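Side-chain contacts in extracellular ligand-binding receptor (Rhodopseudomonas palustris, PDB 3SG0), which binds benzoyl-formic acid in its ligand pocket and probably serves, as a periplasmic solute-binding protein, in the uptake of lignin-derived aromatic acids: residues 108-113 with 130-135; 315-320 with 342-347; 66-71 with 78-83. All coordinates share one frame; numbering follows the deposited sequence. Where two conformers were deposited one is given.

Contact 1 (108-113 with 130-135); sequences IAAEAK and DERRKW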
loop_
_atom_site.group_PDB
_atom_site.type_symbol
_atom_site.label_atom_id
_atom_site.label_comp_id
_atom_site.label_asym_id
_atom_site.label_seq_id
_atom_site.Cartn_x
_atom_site.Cartn_y
_atom_site.Cartn_z
ATOM N N ILE A 108 -9.738 -5.806 16.088
ATOM C CA ILE A 108 -9.955 -4.707 17.017
ATOM C C ILE A 108 -11.020 -3.735 16.482
ATOM O O ILE A 108 -11.937 -3.331 17.202
ATOM C CB ILE A 108 -8.626 -3.989 17.314
ATOM C CG1 ILE A 108 -7.671 -4.937 18.052
ATOM C CG2 ILE A 108 -8.871 -2.719 18.104
ATOM C CD1 ILE A 108 -6.259 -4.399 18.196
ATOM N N ALA A 109 -10.911 -3.374 15.210
ATOM C CA ALA A 109 -11.878 -2.467 14.598
ATOM C C ALA A 109 -13.260 -3.113 14.533
ATOM O O ALA A 109 -14.267 -2.478 14.846
ATOM C CB ALA A 109 -11.414 -2.059 13.216
ATOM N N ALA A 110 -13.311 -4.387 14.159
ATOM C CA ALA A 110 -14.587 -5.078 14.079
ATOM C C ALA A 110 -15.261 -5.138 15.447
ATOM O O ALA A 110 -16.463 -4.895 15.560
ATOM C CB ALA A 110 -14.403 -6.482 13.508
ATOM N N GLU A 111 -14.498 -5.464 16.487
ATOM C CA GLU A 111 -15.061 -5.550 17.834
ATOM C C GLU A 111 -15.635 -4.201 18.257
ATOM O O GLU A 111 -16.657 -4.140 18.933
ATOM C CB GLU A 111 -14.004 -6.022 18.837
ATOM C CG GLU A 111 -14.551 -6.367 20.228
ATOM C CD GLU A 111 -14.838 -5.156 21.119
ATOM O OE1 GLU A 111 -14.228 -4.079 20.927
ATOM O OE2 GLU A 111 -15.677 -5.290 22.037
ATOM N N ALA A 112 -14.970 -3.128 17.841
ATOM C CA ALA A 112 -15.380 -1.768 18.177
ATOM C C ALA A 112 -16.431 -1.211 17.223
ATOM O O ALA A 112 -16.831 -0.049 17.356
ATOM C CB ALA A 112 -14.172 -0.850 18.188
ATOM N N LYS A 113 -16.863 -2.014 16.257
ATOM C CA LYS A 113 -17.825 -1.580 15.242
ATOM C C LYS A 113 -17.432 -0.219 14.678
ATOM O O LYS A 113 -18.230 0.724 14.624
ATOM C CB LYS A 113 -19.255 -1.600 15.792
ATOM C CG LYS A 113 -19.678 -2.981 16.275
ATOM C CD LYS A 113 -21.105 -2.989 16.803
ATOM C CE LYS A 113 -21.435 -4.325 17.448
ATOM N NZ LYS A 113 -21.045 -5.465 16.573
ATOM N N ASP A 130 -15.176 -11.734 5.257
ATOM C CA ASP A 130 -15.733 -12.455 6.390
ATOM C C ASP A 130 -16.432 -11.435 7.281
ATOM O O ASP A 130 -16.544 -10.259 6.916
ATOM C CB ASP A 130 -14.677 -13.298 7.125
ATOM C CG ASP A 130 -13.564 -12.472 7.728
ATOM O OD1 ASP A 130 -13.839 -11.355 8.229
ATOM O OD2 ASP A 130 -12.405 -12.938 7.714
ATOM N N GLU A 131 -16.915 -11.887 8.434
ATOM C CA GLU A 131 -17.736 -11.048 9.288
ATOM C C GLU A 131 -16.954 -9.917 9.965
ATOM O O GLU A 131 -17.550 -8.971 10.487
ATOM C CB GLU A 131 -18.470 -11.922 10.312
ATOM C CG GLU A 131 -17.675 -12.329 11.542
ATOM C CD GLU A 131 -16.660 -13.430 11.325
ATOM O OE1 GLU A 131 -16.498 -13.964 10.203
ATOM O OE2 GLU A 131 -16.009 -13.779 12.329
ATOM N N ARG A 132 -15.630 -10.015 9.969
ATOM C CA ARG A 132 -14.774 -8.988 10.561
ATOM C C ARG A 132 -14.294 -8.000 9.506
ATOM O O ARG A 132 -14.283 -6.786 9.720
ATOM C CB ARG A 132 -13.581 -9.638 11.262
ATOM C CG ARG A 132 -13.967 -10.350 12.552
ATOM C CD ARG A 132 -12.890 -11.320 12.999
ATOM N NE ARG A 132 -12.733 -12.415 12.046
ATOM C CZ ARG A 132 -11.564 -12.911 11.660
ATOM N NH1 ARG A 132 -10.436 -12.417 12.148
ATOM N NH2 ARG A 132 -11.522 -13.906 10.788
ATOM N N ARG A 133 -13.883 -8.535 8.359
ATOM C CA ARG A 133 -13.430 -7.725 7.243
ATOM C C ARG A 133 -14.559 -6.876 6.663
ATOM O O ARG A 133 -14.303 -5.955 5.887
ATOM C CB ARG A 133 -12.734 -8.608 6.202
ATOM C CG ARG A 133 -11.383 -9.104 6.693
ATOM C CD ARG A 133 -10.904 -10.347 5.949
ATOM N NE ARG A 133 -9.509 -10.645 6.267
ATOM C CZ ARG A 133 -9.079 -11.222 7.384
ATOM N NH1 ARG A 133 -9.940 -11.639 8.309
ATOM N NH2 ARG A 133 -7.775 -11.386 7.571
ATOM N N LYS A 134 -15.807 -7.135 7.075
ATOM C CA LYS A 134 -16.907 -6.230 6.756
ATOM C C LYS A 134 -16.615 -4.811 7.212
ATOM O O LYS A 134 -17.185 -3.860 6.681
ATOM C CB LYS A 134 -18.209 -6.665 7.428
ATOM C CG LYS A 134 -19.025 -7.654 6.655
ATOM C CD LYS A 134 -19.551 -7.102 5.345
ATOM C CE LYS A 134 -20.146 -8.254 4.591
ATOM N NZ LYS A 134 -20.552 -7.820 3.246
ATOM N N TRP A 135 -15.772 -4.677 8.234
ATOM C CA TRP A 135 -15.446 -3.376 8.804
ATOM C C TRP A 135 -14.202 -2.740 8.192
ATOM O O TRP A 135 -13.842 -1.634 8.581
ATOM C CB TRP A 135 -15.314 -3.486 10.334
ATOM C CG TRP A 135 -16.632 -3.775 10.966
ATOM C CD1 TRP A 135 -17.139 -4.995 11.284
ATOM C CD2 TRP A 135 -17.643 -2.819 11.290
ATOM N NE1 TRP A 135 -18.404 -4.860 11.801
ATOM C CE2 TRP A 135 -18.735 -3.530 11.820
ATOM C CE3 TRP A 135 -17.725 -1.421 11.195
ATOM C CZ2 TRP A 135 -19.901 -2.896 12.246
ATOM C CZ3 TRP A 135 -18.880 -0.793 11.623
ATOM C CH2 TRP A 135 -19.955 -1.530 12.136
#
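Ala110 and Arg132 bring the two backbones closest, their CA atoms 5.3 Å apart, where the last turn of a helix meets a loop ending in the short 3-10 turn 133-135. The helix closes with a Schellman motif: Lys113 takes positive phi (46°) and two bonds run back into the last turn. That reversal sets the backbone of Lys113 over one face of the indole of Trp135. The CA of Lys113 stands 3.7 Å from the centroid of the six-membered ring of Trp135 and only 8° off its normal, a CH-pi contact. Trp135 CG stands anti to its carbonyl carbon, beside the backbone N, which turns the indole to the helix end. On the benzo part, Lys113 CB is 3.7 Å from Trp135 CH2, and the rest of the lysine chain leads away. The five-membered end of the indole packs on the helix, Trp135 CD1 3.8 Å from Ala110 CB. This methyl also meets Arg132 CB at 4.0 Å, with tryptophan on one flank and arginine on another. Behind this surface Asp130 OD1 accepts from the backbone N of Arg132 and Arg133 on opposite faces of its carboxylate, an Asx turn and Asx motif. OD2 of Asp130 forms a salt bridge with Arg133 NH1 that includes a weak hydrogen bond, and pairs with Arg132 NH2 by charge alone; Arg132 NH1 has a further salt bridge with Asp107. The contact ties helix 99-111 to the approach to strand 136-138; Trp135 shares backbone bonds with Leu116, while Ile108 packs on helix 74-86.

Contact 2 (315-320 with 342-347); sequences MTLVEN and DQIEKS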
loop_
_atom_site.group_PDB
_atom_site.type_symbol
_atom_site.label_atom_id
_atom_site.label_comp_id
_atom_site.label_asym_id
_atom_site.label_seq_id
_atom_site.Cartn_x
_atom_site.Cartn_y
_atom_site.Cartn_z
HETATM N N MSE A 315 -9.061 8.851 2.837
HETATM C CA MSE A 315 -9.913 9.971 3.221
HETATM C C MSE A 315 -10.862 10.406 2.118
HETATM O O MSE A 315 -11.925 10.943 2.417
HETATM C CB MSE A 315 -9.086 11.144 3.748
HETATM C CG MSE A 315 -8.679 10.943 5.201
HETATM SE SE MSE A 315 -10.188 10.657 6.458
HETATM C CE MSE A 315 -11.259 12.224 6.070
ATOM N N THR A 316 -10.520 10.179 0.852
ATOM C CA THR A 316 -11.483 10.450 -0.217
ATOM C C THR A 316 -12.732 9.597 -0.009
ATOM O O THR A 316 -13.864 10.090 -0.076
ATOM C CB THR A 316 -10.879 10.181 -1.597
ATOM O OG1 THR A 316 -9.781 11.079 -1.800
ATOM C CG2 THR A 316 -11.920 10.373 -2.698
ATOM N N LEU A 317 -12.533 8.311 0.265
ATOM C CA LEU A 317 -13.666 7.430 0.514
ATOM C C LEU A 317 -14.458 7.860 1.743
ATOM O O LEU A 317 -15.692 7.872 1.726
ATOM C CB LEU A 317 -13.204 5.984 0.689
ATOM C CG LEU A 317 -12.691 5.296 -0.574
ATOM C CD1 LEU A 317 -12.062 3.964 -0.225
ATOM C CD2 LEU A 317 -13.810 5.096 -1.578
ATOM N N VAL A 318 -13.765 8.186 2.823
ATOM C CA VAL A 318 -14.444 8.586 4.047
ATOM C C VAL A 318 -15.221 9.884 3.830
ATOM O O VAL A 318 -16.393 9.997 4.210
ATOM C CB VAL A 318 -13.442 8.734 5.201
ATOM C CG1 VAL A 318 -14.104 9.328 6.421
ATOM C CG2 VAL A 318 -12.841 7.379 5.541
ATOM N N GLU A 319 -14.567 10.863 3.221
ATOM C CA GLU A 319 -15.200 12.142 2.942
ATOM C C GLU A 319 -16.445 11.966 2.085
ATOM O O GLU A 319 -17.455 12.642 2.305
ATOM C CB GLU A 319 -14.202 13.084 2.259
ATOM C CG GLU A 319 -14.737 14.462 1.930
ATOM C CD GLU A 319 -13.659 15.381 1.382
ATOM O OE1 GLU A 319 -12.774 14.887 0.649
ATOM O OE2 GLU A 319 -13.690 16.593 1.683
ATOM N N ASN A 320 -16.384 11.070 1.106
ATOM C CA ASN A 320 -17.520 10.832 0.230
ATOM C C ASN A 320 -18.682 10.201 0.965
ATOM O O ASN A 320 -19.828 10.400 0.567
ATOM C CB ASN A 320 -17.126 9.964 -0.963
ATOM C CG ASN A 320 -16.295 10.719 -1.981
ATOM O OD1 ASN A 320 -16.160 11.944 -1.912
ATOM N ND2 ASN A 320 -15.737 9.996 -2.936
ATOM N N ASP A 342 -21.542 1.262 5.957
ATOM C CA ASP A 342 -22.541 0.939 4.936
ATOM C C ASP A 342 -22.314 1.726 3.652
ATOM O O ASP A 342 -22.479 1.206 2.547
ATOM C CB ASP A 342 -23.963 1.254 5.434
ATOM C CG ASP A 342 -24.459 0.301 6.514
ATOM O OD1 ASP A 342 -23.934 -0.819 6.652
ATOM O OD2 ASP A 342 -25.422 0.671 7.222
ATOM N N GLN A 343 -21.966 2.998 3.791
ATOM C CA GLN A 343 -21.860 3.868 2.633
ATOM C C GLN A 343 -20.610 3.600 1.791
ATOM O O GLN A 343 -20.670 3.640 0.561
ATOM C CB GLN A 343 -21.903 5.331 3.072
ATOM C CG GLN A 343 -23.253 5.772 3.617
ATOM C CD GLN A 343 -24.381 5.545 2.625
ATOM O OE1 GLN A 343 -24.316 6.002 1.483
ATOM N NE2 GLN A 343 -25.412 4.816 3.048
ATOM N N ILE A 344 -19.469 3.329 2.425
ATOM C CA ILE A 344 -18.250 3.115 1.646
ATOM C C ILE A 344 -18.410 1.887 0.749
ATOM O O ILE A 344 -17.922 1.851 -0.374
ATOM C CB ILE A 344 -17.010 3.013 2.541
ATOM C CG1 ILE A 344 -16.795 4.350 3.261
ATOM C CG2 ILE A 344 -15.794 2.636 1.709
ATOM C CD1 ILE A 344 -15.653 4.343 4.259
ATOM N N GLU A 345 -19.142 0.898 1.250
ATOM C CA GLU A 345 -19.413 -0.342 0.544
ATOM C C GLU A 345 -20.156 -0.123 -0.771
ATOM O O GLU A 345 -20.155 -1.005 -1.628
ATOM C CB GLU A 345 -20.245 -1.230 1.474
ATOM C CG GLU A 345 -20.381 -2.671 1.089
ATOM C CD GLU A 345 -20.806 -3.493 2.284
ATOM O OE1 GLU A 345 -19.949 -4.222 2.809
ATOM O OE2 GLU A 345 -21.986 -3.400 2.709
ATOM N N LYS A 346 -20.782 1.044 -0.910
ATOM C CA LYS A 346 -21.580 1.391 -2.089
ATOM C C LYS A 346 -20.813 2.247 -3.090
ATOM O O LYS A 346 -21.352 2.608 -4.139
ATOM C CB LYS A 346 -22.834 2.152 -1.668
ATOM C CG LYS A 346 -23.733 1.405 -0.707
ATOM C CD LYS A 346 -24.874 2.300 -0.249
ATOM C CE LYS A 346 -25.653 1.675 0.889
ATOM N NZ LYS A 346 -26.745 2.583 1.340
ATOM N N SER A 347 -19.570 2.592 -2.774
ATOM C CA SER A 347 -18.775 3.461 -3.644
ATOM C C SER A 347 -18.508 2.802 -4.994
ATOM O O SER A 347 -18.057 1.664 -5.049
ATOM C CB SER A 347 -17.463 3.824 -2.949
ATOM O OG SER A 347 -16.684 4.703 -3.744
HETATM O O HOH W 1 -16.741 7.153 -2.641
#
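Leu317 and Ile344 meet through matching first torsions: in Leu317 CG, and in Ile344 CG1, stands anti to the carbonyl carbon (chi1 -70° and -64°). In Ile344 this sends the long branch toward the helix of Leu317, CG1 lying 4.0 Å from Leu317 O and CD1 4.3 Å from Val318 CG2. The other branch, CG2, faces Leu317 CB at 4.4 Å, so the isoleucine spans two successive residues of the helix. Ser347 closes a type I turn that starts at Ile344, and its OG, anti to the backbone N (chi1 -178°), comes to 3.6 Å from CD2 of Leu317. The same Ser347 OG is hydrogen-bonded to a water at 2.7 Å; that water accepts from Asn320 ND2, at 3.0 Å, and bridges the two segments. Met117 of strand 116-118 touches Leu317, Val318 and Ile344 alike, so the three aliphatic chains seat both segments on the sheet. Thr316 and Glu319, on helix 306-328 with Leu317, belong to a 3-hydroxypyruvate site seen in a crystal structure of this protein, though that ligand is not bound to this chain. Such buried helix-helix-sheet packing is characteristic of the alpha/beta lobes of periplasmic binding proteins.

Contact 3 (66-71 with 78-83); sequences FALDDE and AQNARK
A strand running into a loop and then into a nearly antiparallel helix makes the beta-alpha unit to which this contact belongs, in a lobe of a periplasmic binding protein. Strand 66-69 and helix 78-83 meet at an angle of 161°, their axes 9.1 Å apart, and Leu68 faces Asn80 at their nearest point. Asn80 carries the contact. Its CG stands anti to the carbonyl carbon (chi1 -71°), which directs the amide toward the end of the strand, where ND2 donates to Asp69 O at 3.1 Å. The bond is straight at the hydrogen, 164°, and the acceptor lies in the asparagine amide plane; yet the nitrogen approaches from above the carbonyl plane of Asp69. Thr33 OG1 is a second polar partner of the buried ND2, so the amide is gripped by the neighbouring strand as well. Leu68 lies against the amide: its CB is 3.5 Å from Asn80 ND2, while its CD1 rests 3.8 Å from Asn80 CB. Asp70 also touches the amide, its CB 3.6 Å from Asn80 ND2, and its carboxylate is hydrogen-bonded to Ser96, Thr33 and Ser35. Asp69 OD1 accepts from Glu71 N at 2.8 Å, met from above the carboxylate plane, an Asx turn at the point where strand 66-69 gives way to loop; Asp69 OD2 also bonds Ser37. The side chain of Asp70 lies about 11 Å from the bound benzoyl-formic acid; this packing of a strand end on the following helix is typical of the beta-alpha units of such lobes.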
loop_
_atom_site.group_PDB
_atom_site.type_symbol
_atom_site.label_atom_id
_atom_site.label_comp_id
_atom_site.label_asym_id
_atom_site.label_seq_id
_atom_site.Cartn_x
_atom_site.Cartn_y
_atom_site.Cartn_z
ATOM N N PHE A 66 -6.323 12.394 14.801
ATOM C CA PHE A 66 -5.456 11.961 15.887
ATOM C C PHE A 66 -4.495 10.943 15.326
ATOM O O PHE A 66 -4.880 9.792 15.112
ATOM C CB PHE A 66 -6.291 11.308 16.981
ATOM C CG PHE A 66 -7.327 12.217 17.570
ATOM C CD1 PHE A 66 -7.053 12.944 18.717
ATOM C CD2 PHE A 66 -8.574 12.355 16.978
ATOM C CE1 PHE A 66 -8.004 13.790 19.269
ATOM C CE2 PHE A 66 -9.530 13.200 17.524
ATOM C CZ PHE A 66 -9.240 13.919 18.671
ATOM N N ALA A 67 -3.256 11.357 15.075
ATOM C CA ALA A 67 -2.268 10.527 14.399
ATOM C C ALA A 67 -1.202 10.040 15.373
ATOM O O ALA A 67 -0.669 10.825 16.163
ATOM C CB ALA A 67 -1.622 11.314 13.267
ATOM N N LEU A 68 -0.892 8.752 15.312
ATOM C CA LEU A 68 0.063 8.115 16.212
ATOM C C LEU A 68 1.033 7.256 15.427
ATOM O O LEU A 68 0.647 6.570 14.482
ATOM C CB LEU A 68 -0.663 7.238 17.236
ATOM C CG LEU A 68 -1.609 7.948 18.205
ATOM C CD1 LEU A 68 -2.447 6.948 18.993
ATOM C CD2 LEU A 68 -0.824 8.853 19.144
ATOM N N ASP A 69 2.295 7.276 15.834
ATOM C CA ASP A 69 3.314 6.416 15.251
ATOM C C ASP A 69 3.244 5.043 15.917
ATOM O O ASP A 69 3.211 4.943 17.149
ATOM C CB ASP A 69 4.681 7.061 15.507
ATOM C CG ASP A 69 5.850 6.298 14.902
ATOM O OD1 ASP A 69 5.661 5.380 14.076
ATOM O OD2 ASP A 69 6.992 6.660 15.265
ATOM N N ASP A 70 3.212 3.979 15.121
ATOM C CA ASP A 70 3.270 2.621 15.663
ATOM C C ASP A 70 4.638 1.963 15.521
ATOM O O ASP A 70 4.800 0.805 15.886
ATOM C CB ASP A 70 2.174 1.715 15.084
ATOM C CG ASP A 70 2.186 1.664 13.574
ATOM O OD1 ASP A 70 3.268 1.471 12.967
ATOM O OD2 ASP A 70 1.083 1.797 12.989
ATOM N N GLU A 71 5.619 2.694 14.995
ATOM C CA GLU A 71 7.007 2.227 14.998
ATOM C C GLU A 71 7.194 0.964 14.164
ATOM O O GLU A 71 8.180 0.251 14.337
ATOM C CB GLU A 71 7.521 2.029 16.432
ATOM C CG GLU A 71 7.495 3.324 17.202
ATOM C CD GLU A 71 8.047 3.231 18.607
ATOM O OE1 GLU A 71 8.510 2.144 19.026
ATOM O OE2 GLU A 71 8.012 4.278 19.290
ATOM N N ALA A 78 -1.676 -1.971 17.782
ATOM C CA ALA A 78 -2.867 -2.415 18.499
ATOM C C ALA A 78 -3.146 -1.521 19.703
ATOM O O ALA A 78 -4.297 -1.168 19.970
ATOM C CB ALA A 78 -2.732 -3.885 18.911
ATOM N N GLN A 79 -2.093 -1.145 20.425
ATOM C CA GLN A 79 -2.238 -0.197 21.524
ATOM C C GLN A 79 -2.771 1.151 21.044
ATOM O O GLN A 79 -3.675 1.724 21.648
ATOM C CB GLN A 79 -0.907 -0.014 22.250
ATOM C CG GLN A 79 -0.448 -1.261 22.983
ATOM C CD GLN A 79 0.995 -1.188 23.454
ATOM O OE1 GLN A 79 1.761 -0.327 23.027
ATOM N NE2 GLN A 79 1.372 -2.106 24.337
ATOM N N ASN A 80 -2.203 1.656 19.955
ATOM C CA ASN A 80 -2.680 2.899 19.363
ATOM C C ASN A 80 -4.158 2.815 19.010
ATOM O O ASN A 80 -4.934 3.713 19.318
ATOM C CB ASN A 80 -1.889 3.256 18.096
ATOM C CG ASN A 80 -0.463 3.699 18.385
ATOM O OD1 ASN A 80 -0.085 3.938 19.531
ATOM N ND2 ASN A 80 0.327 3.842 17.333
ATOM N N ALA A 81 -4.543 1.731 18.348
ATOM C CA ALA A 81 -5.927 1.560 17.926
ATOM C C ALA A 81 -6.860 1.525 19.127
ATOM O O ALA A 81 -7.899 2.171 19.128
ATOM C CB ALA A 81 -6.075 0.289 17.114
ATOM N N ARG A 82 -6.493 0.767 20.155
ATOM C CA ARG A 82 -7.356 0.669 21.324
ATOM C C ARG A 82 -7.502 2.016 22.019
ATOM O O ARG A 82 -8.583 2.341 22.509
ATOM C CB ARG A 82 -6.887 -0.427 22.282
ATOM C CG ARG A 82 -7.106 -1.824 21.728
ATOM C CD ARG A 82 -6.860 -2.897 22.774
ATOM N NE ARG A 82 -7.369 -4.187 22.313
ATOM C CZ ARG A 82 -6.612 -5.171 21.843
ATOM N NH1 ARG A 82 -5.292 -5.030 21.779
ATOM N NH2 ARG A 82 -7.181 -6.302 21.442
ATOM N N LYS A 83 -6.435 2.809 22.055
ATOM C CA LYS A 83 -6.506 4.146 22.636
ATOM C C LYS A 83 -7.437 5.039 21.820
ATOM O O LYS A 83 -8.300 5.727 22.369
ATOM C CB LYS A 83 -5.116 4.781 22.711
ATOM C CG LYS A 83 -5.095 6.141 23.391
ATOM C CD LYS A 83 -3.814 6.901 23.084
ATOM C CE LYS A 83 -2.581 6.102 23.472
ATOM N NZ LYS A 83 -1.321 6.820 23.121
#

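Overall arrangement
All three contacts lie in one lobe, around the mixed sheet that contains strands 61-69, 28-34, 92-94, 116-118 and 136-138. Along the chain contact 3 comes first, then contact 1, then contact 2. Centres of contacts 3 and 1 are about 17 Å apart, and helices 74-86 and 99-111 join them, Ile108 CD1 lying 3.6 Å from Ala78 CB. Contacts 1 and 2, centres about 16 Å apart, meet through Lys134 and Glu345 in a long, weak ion pair. Contacts 2 and 3 do not touch, their nearest atoms about 9 Å apart. Contact 1 thus connects contact 3, its Asp70 side chain about 11 Å from bound benzoyl-formic acid, with contact 2, holding residues of a 3-hydroxypyruvate site unoccupied in this chain.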